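Local coordinates for protein GCN5 like acetylase + bromodomain (Cryptosporidium parvum, PDB 4LDF) that probably acetylates histone H3 as a GCN5-type acetyltransferase, and is represented here by its bromodomain, a module that in relatives reads acetylated lysine, at residues N84-N89 / Q101-I106. Residues are numbered along the deposited sequence; the frame is centred on the assembly and turned at random.
Sequences NCRFYN and QLEAFI
Arg86 and Glu103 form a salt bridge on the surface of the left-handed four-helix bundle of the bromodomain, joining the C-terminal end of helix 71-88 to the middle of the last long helix, 93-110. Across the two segments, both bonds end on one carboxylate oxygen, OE2. Arg86 NH2 donates to Glu103 OE2 over 2.8 Å with an N-H...O angle of 163°; the oxygen lies almost in the guanidinium plane, and NH2 approaches it nearly in line with the CD-OE2 bond. Arg86 NH1 adds a weak, bent bond of 3.3 Å to the same Glu103 OE2, so the oxygen is forked between the two terminal nitrogens instead of the two groups pairing side by side; their planes are turned 51° apart. The side chains cross at about a right angle: Glu103 reaches out fully extended, with CG anti to the backbone N (chi1 -167°), whereas Arg86 bends at chi3 to present the guanidinium edge. Further out, Asp83 takes a second salt bridge from NH2 and Asn100 a weak hydrogen bond from NH1, which together should restrict rotation of the guanidinium. Asn89, probably the counterpart of the acetyl-lysine-binding asparagine of relatives, bonds a glycerol, probably from the crystallisation liquor, through ND2, which also meets Cys85 O at 2.8 Å from above the carbonyl plane.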
# COMPACT_ATOMS: atom_id res chain seq x y z
N ASN A 84 3.12 -9.10 -0.79
CA ASN A 84 2.73 -9.58 -2.13
C ASN A 84 3.85 -9.32 -3.13
O ASN A 84 4.20 -10.23 -3.86
CB ASN A 84 1.44 -8.88 -2.64
CG ASN A 84 0.17 -9.37 -2.01
OD1 ASN A 84 0.14 -10.38 -1.31
ND2 ASN A 84 -0.93 -8.68 -2.28
N CYS A 85 4.42 -8.09 -3.12
CA CYS A 85 5.50 -7.70 -4.02
C CYS A 85 6.69 -8.62 -3.87
O CYS A 85 7.15 -9.20 -4.86
CB CYS A 85 5.90 -6.24 -3.79
SG CYS A 85 7.13 -5.62 -4.99
N ARG A 86 7.14 -8.80 -2.59
CA ARG A 86 8.28 -9.63 -2.20
C ARG A 86 8.03 -11.11 -2.46
O ARG A 86 8.96 -11.80 -2.84
CB ARG A 86 8.72 -9.35 -0.75
CG ARG A 86 9.40 -7.96 -0.58
CD ARG A 86 9.97 -7.74 0.81
NE ARG A 86 8.90 -7.71 1.81
CZ ARG A 86 8.49 -6.62 2.45
NH1 ARG A 86 9.11 -5.45 2.27
NH2 ARG A 86 7.48 -6.69 3.30
N PHE A 87 6.77 -11.59 -2.31
CA PHE A 87 6.43 -12.99 -2.60
C PHE A 87 6.51 -13.22 -4.12
O PHE A 87 7.22 -14.13 -4.56
CB PHE A 87 5.05 -13.35 -2.07
CG PHE A 87 4.64 -14.79 -2.27
CD1 PHE A 87 4.76 -15.72 -1.25
CD2 PHE A 87 4.07 -15.21 -3.48
CE1 PHE A 87 4.35 -17.05 -1.44
CE2 PHE A 87 3.67 -16.54 -3.66
CZ PHE A 87 3.81 -17.44 -2.64
N TYR A 88 5.82 -12.38 -4.93
CA TYR A 88 5.83 -12.50 -6.40
C TYR A 88 7.26 -12.45 -6.98
O TYR A 88 7.58 -13.22 -7.90
CB TYR A 88 4.93 -11.43 -7.07
CG TYR A 88 4.99 -11.51 -8.58
CD1 TYR A 88 4.30 -12.50 -9.27
CD2 TYR A 88 5.80 -10.65 -9.31
CE1 TYR A 88 4.39 -12.61 -10.66
CE2 TYR A 88 5.93 -10.78 -10.70
CZ TYR A 88 5.20 -11.74 -11.37
OH TYR A 88 5.30 -11.84 -12.74
N ASN A 89 8.08 -11.54 -6.44
CA ASN A 89 9.48 -11.31 -6.83
C ASN A 89 10.50 -12.20 -6.13
O ASN A 89 11.71 -12.07 -6.39
CB ASN A 89 9.84 -9.81 -6.71
CG ASN A 89 9.10 -8.96 -7.71
OD1 ASN A 89 9.39 -8.99 -8.89
ND2 ASN A 89 8.11 -8.18 -7.26
N GLN A 101 12.40 -0.41 1.20
CA GLN A 101 12.64 1.02 1.33
C GLN A 101 11.35 1.76 1.69
O GLN A 101 11.35 2.51 2.66
CB GLN A 101 13.24 1.59 0.03
CG GLN A 101 13.47 3.10 0.10
CD GLN A 101 13.83 3.71 -1.22
OE1 GLN A 101 13.28 3.37 -2.27
NE2 GLN A 101 14.72 4.69 -1.18
N LEU A 102 10.24 1.48 0.97
CA LEU A 102 8.98 2.19 1.19
C LEU A 102 8.29 1.81 2.48
O LEU A 102 7.66 2.67 3.07
CB LEU A 102 8.03 2.08 -0.00
CG LEU A 102 8.55 2.49 -1.39
CD1 LEU A 102 7.75 1.83 -2.45
CD2 LEU A 102 8.51 3.95 -1.58
N GLU A 103 8.38 0.54 2.90
CA GLU A 103 7.76 0.09 4.15
C GLU A 103 8.43 0.77 5.33
O GLU A 103 7.74 1.30 6.19
CB GLU A 103 7.83 -1.45 4.26
CG GLU A 103 6.93 -2.00 5.36
CD GLU A 103 7.00 -3.50 5.54
OE1 GLU A 103 7.04 -3.96 6.69
OE2 GLU A 103 7.09 -4.21 4.51
N ALA A 104 9.78 0.83 5.32
CA ALA A 104 10.58 1.50 6.35
C ALA A 104 10.29 3.00 6.34
O ALA A 104 10.20 3.60 7.40
CB ALA A 104 12.06 1.26 6.10
N PHE A 105 10.12 3.59 5.14
CA PHE A 105 9.82 5.03 4.99
C PHE A 105 8.45 5.40 5.58
O PHE A 105 8.36 6.42 6.27
CB PHE A 105 9.91 5.43 3.49
CG PHE A 105 9.22 6.71 3.10
CD1 PHE A 105 9.85 7.94 3.26
CD2 PHE A 105 7.94 6.69 2.52
CE1 PHE A 105 9.20 9.13 2.90
CE2 PHE A 105 7.32 7.88 2.13
CZ PHE A 105 7.94 9.09 2.34
N ILE A 106 7.40 4.59 5.31
CA ILE A 106 6.01 4.86 5.73
C ILE A 106 5.59 4.39 7.14
O ILE A 106 4.62 4.93 7.69
CB ILE A 106 4.98 4.48 4.63
CG1 ILE A 106 3.71 5.37 4.66
CG2 ILE A 106 4.63 2.99 4.68
CD1 ILE A 106 3.92 6.89 4.35